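Local coordinates for CurF (Lyngbya majuscula, PDB 5DP2), which probably catalyses NADPH-dependent cyclopropane ring formation in the curacin A polyketide pathway, as a cyclopropanase of the enoyl reductase family, at residues A[311-324]-A[330-342]. Numbering follows the deposited sequence. Where two conformers were deposited one is given.
With NAP (NADP nicotinamide-adenine-dinucleotide phosphate), chain B.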
loop_
_atom_site.group_PDB
_atom_site.type_symbol
_atom_site.label_atom_id
_atom_site.label_comp_id
_atom_site.label_asym_id
_atom_site.label_seq_id
_atom_site.Cartn_x
_atom_site.Cartn_y
_atom_site.Cartn_z
ATOM N N LEU A 311 1.465 -2.345 -11.176
ATOM C CA LEU A 311 0.731 -1.075 -11.309
ATOM C C LEU A 311 1.409 -0.160 -12.297
ATOM O O LEU A 311 2.624 -0.242 -12.495
ATOM C CB LEU A 311 0.652 -0.371 -9.950
ATOM C CG LEU A 311 0.034 -1.161 -8.818
ATOM C CD1 LEU A 311 -0.055 -0.275 -7.578
ATOM C CD2 LEU A 311 -1.322 -1.761 -9.210
ATOM N N PRO A 312 0.652 0.792 -12.872
ATOM C CA PRO A 312 1.301 1.948 -13.527
ATOM C C PRO A 312 2.268 2.596 -12.543
ATOM O O PRO A 312 1.985 2.618 -11.335
ATOM C CB PRO A 312 0.119 2.877 -13.866
ATOM C CG PRO A 312 -1.061 1.963 -13.907
ATOM C CD PRO A 312 -0.804 0.974 -12.828
ATOM N N TYR A 313 3.352 3.128 -13.063
ATOM C CA TYR A 313 4.343 3.730 -12.169
ATOM C C TYR A 313 5.048 4.899 -12.841
ATOM O O TYR A 313 5.051 5.057 -14.055
ATOM C CB TYR A 313 5.373 2.694 -11.681
ATOM C CG TYR A 313 6.213 2.062 -12.776
ATOM C CD1 TYR A 313 7.310 2.746 -13.328
ATOM C CD2 TYR A 313 5.883 0.822 -13.310
ATOM C CE1 TYR A 313 8.058 2.194 -14.354
ATOM C CE2 TYR A 313 6.635 0.246 -14.322
ATOM C CZ TYR A 313 7.723 0.937 -14.843
ATOM O OH TYR A 313 8.461 0.381 -15.867
ATOM N N LYS A 314 5.679 5.702 -11.988
ATOM C CA LYS A 314 6.581 6.763 -12.389
ATOM C C LYS A 314 7.856 6.642 -11.545
ATOM O O LYS A 314 7.758 6.529 -10.310
ATOM C CB LYS A 314 5.961 8.145 -12.206
ATOM C CG LYS A 314 6.911 9.237 -12.705
ATOM C CD LYS A 314 6.314 10.627 -12.670
ATOM C CE LYS A 314 7.337 11.678 -12.991
ATOM N NZ LYS A 314 7.649 11.682 -14.436
ATOM N N VAL A 315 9.006 6.652 -12.213
ATOM C CA VAL A 315 10.292 6.476 -11.534
ATOM C C VAL A 315 10.940 7.831 -11.250
ATOM O O VAL A 315 10.932 8.747 -12.093
ATOM C CB VAL A 315 11.249 5.625 -12.377
ATOM C CG1 VAL A 315 12.664 5.587 -11.809
ATOM C CG2 VAL A 315 10.728 4.226 -12.541
ATOM N N PHE A 316 11.516 7.946 -10.045
ATOM C CA PHE A 316 12.385 9.038 -9.664
ATOM C C PHE A 316 13.706 8.462 -9.199
ATOM O O PHE A 316 13.716 7.479 -8.440
ATOM C CB PHE A 316 11.786 9.835 -8.482
ATOM C CG PHE A 316 10.561 10.636 -8.836
ATOM C CD1 PHE A 316 9.330 10.037 -8.970
ATOM C CD2 PHE A 316 10.627 12.007 -8.985
ATOM C CE1 PHE A 316 8.200 10.774 -9.295
ATOM C CE2 PHE A 316 9.500 12.746 -9.325
ATOM C CZ PHE A 316 8.290 12.128 -9.473
ATOM N N PRO A 317 14.838 9.064 -9.569
ATOM C CA PRO A 317 16.104 8.635 -8.974
ATOM C C PRO A 317 16.165 9.070 -7.504
ATOM O O PRO A 317 15.516 10.015 -7.086
ATOM C CB PRO A 317 17.134 9.380 -9.823
ATOM C CG PRO A 317 16.427 10.653 -10.196
ATOM C CD PRO A 317 15.006 10.229 -10.459
ATOM N N SER A 318 17.023 8.396 -6.734
ATOM C CA SER A 318 17.149 8.678 -5.317
ATOM C C SER A 318 17.488 10.131 -4.998
ATOM O O SER A 318 17.013 10.655 -3.978
ATOM C CB SER A 318 18.207 7.774 -4.681
ATOM O OG SER A 318 19.481 7.972 -5.286
ATOM N N GLU A 319 18.269 10.790 -5.852
ATOM C CA GLU A 319 18.589 12.187 -5.583
ATOM C C GLU A 319 17.366 13.101 -5.646
ATOM O O GLU A 319 17.409 14.198 -5.088
ATOM C CB GLU A 319 19.710 12.707 -6.487
ATOM C CG GLU A 319 19.403 12.792 -7.981
ATOM C CD GLU A 319 19.714 11.541 -8.811
ATOM O OE1 GLU A 319 19.868 10.435 -8.236
ATOM O OE2 GLU A 319 19.794 11.685 -10.059
ATOM N N ASP A 320 16.299 12.649 -6.288
ATOM C CA ASP A 320 15.057 13.395 -6.422
ATOM C C ASP A 320 13.975 12.886 -5.478
ATOM O O ASP A 320 12.786 13.043 -5.754
ATOM C CB ASP A 320 14.561 13.336 -7.868
ATOM C CG ASP A 320 15.502 13.996 -8.834
ATOM O OD1 ASP A 320 16.322 14.820 -8.396
ATOM O OD2 ASP A 320 15.411 13.702 -10.031
ATOM N N VAL A 321 14.371 12.307 -4.334
ATOM C CA VAL A 321 13.395 11.741 -3.421
ATOM C C VAL A 321 12.401 12.784 -2.879
ATOM O O VAL A 321 11.234 12.441 -2.680
ATOM C CB VAL A 321 14.122 10.973 -2.272
ATOM C CG1 VAL A 321 14.953 11.899 -1.382
ATOM C CG2 VAL A 321 13.147 10.146 -1.463
ATOM N N VAL A 322 12.821 14.028 -2.665
ATOM C CA VAL A 322 11.860 15.028 -2.192
ATOM C C VAL A 322 10.749 15.227 -3.244
ATOM O O VAL A 322 9.562 15.266 -2.908
ATOM C CB VAL A 322 12.564 16.366 -1.863
ATOM C CG1 VAL A 322 11.547 17.470 -1.599
ATOM C CG2 VAL A 322 13.468 16.197 -0.644
ATOM N N GLU A 323 11.145 15.369 -4.505
ATOM C CA GLU A 323 10.169 15.507 -5.576
ATOM C C GLU A 323 9.276 14.262 -5.716
ATOM O O GLU A 323 8.102 14.388 -6.081
ATOM C CB GLU A 323 10.829 15.851 -6.893
ATOM C CG GLU A 323 11.401 17.269 -6.892
ATOM C CD GLU A 323 10.391 18.359 -6.484
ATOM O OE1 GLU A 323 9.214 18.340 -6.918
ATOM O OE2 GLU A 323 10.770 19.276 -5.725
ATOM N N ALA A 324 9.816 13.065 -5.449
ATOM C CA ALA A 324 8.999 11.855 -5.486
ATOM C C ALA A 324 7.885 11.925 -4.423
ATOM O O ALA A 324 6.725 11.631 -4.683
ATOM C CB ALA A 324 9.878 10.643 -5.251
ATOM N N HIS A 330 0.954 15.932 -3.904
ATOM C CA HIS A 330 0.130 16.720 -4.831
ATOM C C HIS A 330 -0.747 15.856 -5.727
ATOM O O HIS A 330 -1.488 16.379 -6.545
ATOM C CB HIS A 330 1.023 17.640 -5.668
ATOM C CG HIS A 330 1.717 18.700 -4.883
ATOM N ND1 HIS A 330 1.162 19.296 -3.770
ATOM C CD2 HIS A 330 2.939 19.247 -5.038
ATOM C CE1 HIS A 330 2.024 20.160 -3.270
ATOM N NE2 HIS A 330 3.101 20.160 -4.032
ATOM N N SER A 331 -0.663 14.537 -5.544
ATOM C CA SER A 331 -1.510 13.573 -6.195
ATOM C C SER A 331 -1.468 13.674 -7.696
ATOM O O SER A 331 -2.505 13.743 -8.363
ATOM C CB SER A 331 -2.928 13.678 -5.692
ATOM O OG SER A 331 -3.495 12.403 -5.789
ATOM N N LYS A 332 -0.253 13.715 -8.227
ATOM C CA LYS A 332 -0.008 13.872 -9.649
ATOM C C LYS A 332 -0.001 12.566 -10.416
ATOM O O LYS A 332 0.281 12.558 -11.613
ATOM C CB LYS A 332 1.339 14.592 -9.858
ATOM C CG LYS A 332 1.392 15.981 -9.288
ATOM C CD LYS A 332 2.755 16.598 -9.553
ATOM C CE LYS A 332 2.806 18.064 -9.242
ATOM N NZ LYS A 332 4.088 18.664 -9.711
ATOM N N HIS A 333 -0.309 11.479 -9.723
ATOM C CA HIS A 333 0.006 10.130 -10.194
ATOM C C HIS A 333 -1.211 9.278 -10.553
ATOM O O HIS A 333 -2.340 9.526 -10.179
ATOM C CB HIS A 333 0.764 9.418 -9.070
ATOM C CG HIS A 333 -0.070 9.199 -7.864
ATOM N ND1 HIS A 333 -0.781 10.220 -7.251
ATOM C CD2 HIS A 333 -0.366 8.057 -7.197
ATOM C CE1 HIS A 333 -1.474 9.692 -6.257
ATOM N NE2 HIS A 333 -1.233 8.387 -6.195
ATOM N N ILE A 334 -0.900 8.199 -11.280
ATOM C CA ILE A 334 -1.749 7.017 -11.384
ATOM C C ILE A 334 -0.873 5.837 -10.949
ATOM O O ILE A 334 0.203 5.628 -11.537
ATOM C CB ILE A 334 -2.236 6.759 -12.823
ATOM C CG1 ILE A 334 -2.952 7.974 -13.410
ATOM C CG2 ILE A 334 -3.063 5.476 -12.882
ATOM C CD1 ILE A 334 -4.309 8.200 -12.826
ATOM N N GLY A 335 -1.301 5.075 -9.952
ATOM C CA GLY A 335 -0.515 3.899 -9.542
ATOM C C GLY A 335 0.519 4.231 -8.484
ATOM O O GLY A 335 0.165 4.749 -7.404
ATOM N N LYS A 336 1.780 3.915 -8.773
ATOM C CA LYS A 336 2.851 3.937 -7.791
ATOM C C LYS A 336 3.961 4.940 -8.186
ATOM O O LYS A 336 4.286 5.078 -9.371
ATOM C CB LYS A 336 3.453 2.518 -7.624
ATOM C CG LYS A 336 4.042 2.206 -6.232
ATOM C CD LYS A 336 2.967 1.881 -5.203
ATOM C CE LYS A 336 3.549 1.640 -3.801
ATOM N NZ LYS A 336 2.508 1.244 -2.800
ATOM N N ILE A 337 4.584 5.542 -7.168
ATOM C CA ILE A 337 5.783 6.332 -7.373
ATOM C C ILE A 337 6.947 5.523 -6.823
ATOM O O ILE A 337 6.936 5.126 -5.654
ATOM C CB ILE A 337 5.607 7.685 -6.707
ATOM C CG1 ILE A 337 4.395 8.397 -7.334
ATOM C CG2 ILE A 337 6.890 8.496 -6.841
ATOM C CD1 ILE A 337 3.791 9.422 -6.415
ATOM N N VAL A 338 7.892 5.217 -7.717
ATOM C CA VAL A 338 9.002 4.303 -7.391
ATOM C C VAL A 338 10.315 5.054 -7.460
ATOM O O VAL A 338 10.609 5.708 -8.444
ATOM C CB VAL A 338 9.023 3.092 -8.360
ATOM C CG1 VAL A 338 10.189 2.168 -8.059
ATOM C CG2 VAL A 338 7.701 2.317 -8.298
ATOM N N VAL A 339 11.132 4.909 -6.395
ATOM C CA VAL A 339 12.448 5.542 -6.335
ATOM C C VAL A 339 13.516 4.466 -6.584
ATOM O O VAL A 339 13.512 3.403 -5.955
ATOM C CB VAL A 339 12.648 6.229 -4.966
ATOM C CG1 VAL A 339 14.049 6.811 -4.830
ATOM C CG2 VAL A 339 11.585 7.309 -4.784
ATOM N N THR A 340 14.437 4.721 -7.508
ATOM C CA THR A 340 15.533 3.808 -7.756
ATOM C C THR A 340 16.746 4.206 -6.932
ATOM O O THR A 340 17.060 5.386 -6.765
ATOM C CB THR A 340 15.894 3.737 -9.242
ATOM O OG1 THR A 340 16.134 5.045 -9.743
ATOM C CG2 THR A 340 14.775 3.075 -10.024
ATOM N N MET A 341 17.461 3.202 -6.465
ATOM C CA MET A 341 18.699 3.493 -5.743
ATOM C C MET A 341 19.939 3.479 -6.680
ATOM O O MET A 341 19.902 2.824 -7.730
ATOM C CB MET A 341 18.813 2.551 -4.569
ATOM C CG MET A 341 17.696 2.759 -3.559
ATOM S SD MET A 341 17.759 4.377 -2.730
ATOM C CE MET A 341 19.095 4.072 -1.567
ATOM N N PRO A 342 21.023 4.227 -6.355
ATOM C CA PRO A 342 22.225 4.108 -7.196
ATOM C C PRO A 342 22.762 2.676 -7.319
ATOM O O PRO A 342 22.692 1.907 -6.360
ATOM C CB PRO A 342 23.260 4.937 -6.446
ATOM C CG PRO A 342 22.504 5.838 -5.540
ATOM C CD PRO A 342 21.204 5.176 -5.245
HETATM P PA NAP B . -2.589 6.668 -3.017
HETATM O O1A NAP B . -1.690 6.423 -4.180
HETATM O O2A NAP B . -3.948 6.070 -3.009
HETATM O O5B NAP B . -2.665 8.251 -2.814
HETATM C C5B NAP B . -3.689 8.848 -2.008
HETATM C C4B NAP B . -5.037 8.880 -2.697
HETATM O O4B NAP B . -5.917 9.647 -1.908
HETATM C C3B NAP B . -5.011 9.474 -4.074
HETATM O O3B NAP B . -5.374 8.452 -5.006
HETATM C C2B NAP B . -6.045 10.616 -4.047
HETATM O O2B NAP B . -6.978 10.681 -5.088
HETATM C C1B NAP B . -6.838 10.325 -2.788
HETATM N N9A NAP B . -7.278 11.508 -2.061
HETATM C C8A NAP B . -6.556 12.223 -1.129
HETATM N N7A NAP B . -7.287 13.258 -0.655
HETATM C C5A NAP B . -8.475 13.196 -1.274
HETATM C C6A NAP B . -9.675 13.967 -1.226
HETATM N N6A NAP B . -9.758 15.032 -0.403
HETATM N N1A NAP B . -10.691 13.604 -1.997
HETATM C C2A NAP B . -10.573 12.542 -2.801
HETATM N N3A NAP B . -9.509 11.745 -2.931
HETATM C C4A NAP B . -8.469 12.086 -2.186
HETATM O O3 NAP B . -1.845 6.229 -1.658
HETATM P PN NAP B . -1.622 4.768 -1.044
HETATM O O1N NAP B . -0.264 4.743 -0.458
HETATM O O2N NAP B . -2.001 3.711 -2.040
HETATM O O5D NAP B . -2.638 4.786 0.147
HETATM C C5D NAP B . -4.054 4.829 -0.144
HETATM C C4D NAP B . -4.835 5.234 1.131
HETATM O O4D NAP B . -4.965 4.090 1.935
HETATM C C3D NAP B . -4.133 6.274 2.011
HETATM O O3D NAP B . -5.143 7.007 2.717
HETATM C C2D NAP B . -3.296 5.427 2.936
HETATM O O2D NAP B . -3.026 6.127 4.155
HETATM C C1D NAP B . -4.177 4.222 3.130
HETATM N N1N NAP B . -3.580 2.881 3.315
HETATM C C2N NAP B . -3.932 2.138 4.389
HETATM C C3N NAP B . -3.418 0.863 4.612
HETATM C C7N NAP B . -3.842 0.086 5.811
HETATM O O7N NAP B . -3.195 -0.915 6.031
HETATM N N7N NAP B . -4.896 0.527 6.548
HETATM C C4N NAP B . -2.507 0.332 3.694
HETATM C C5N NAP B . -2.163 1.112 2.598
HETATM C C6N NAP B . -2.710 2.388 2.416
HETATM P P2B NAP B . -6.651 11.202 -6.564
HETATM O O1X NAP B . -5.725 10.169 -7.193
HETATM O O2X NAP B . -8.010 11.251 -7.201
HETATM O O3X NAP B . -5.984 12.549 -6.417
#
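Phe316 and Ile337 meet on one face of a parallel strand pair: Ile337 CG2 approaches the ring obliquely, 3.6 Å from Phe316 CD1, while the CA of Ala324 lies 3.7 Å above the ring plane, over its centre. Ala324 CB fills in against Val339 CG2 at 3.8 Å. On the other face, Val315 CG1 and Thr340 CG2 cross at about a right angle, 3.7 Å apart. Five backbone hydrogen bonds fix the register, from Lys336 N to Pro312 O through Thr340 N to Phe316 O; the straightest, Val338 N to Lys314 O, has 175° at the hydrogen. Before the strand, Ser331 OG hydrogen-bonds O3X of the 2'-phosphate of NADP at 2.6 Å, and His333 NE2 donates to O1A of its diphosphate at 2.9 Å, that oxygen lying at the ring edge. With an alanine in place of His333, O1A would probably lose this donor and the diphosphate be held less firmly. Lys336, bent at chi2, makes a salt bridge through NZ to Glu83 and also hydrogen-bonds Ser142 and Asn49. The pair closes a right-handed beta-alpha-beta crossover through helix 321-329, with strand 39-48 antiparallel to 336-340 along its other edge and helix 133-136 against Tyr313, Val315 and Thr340.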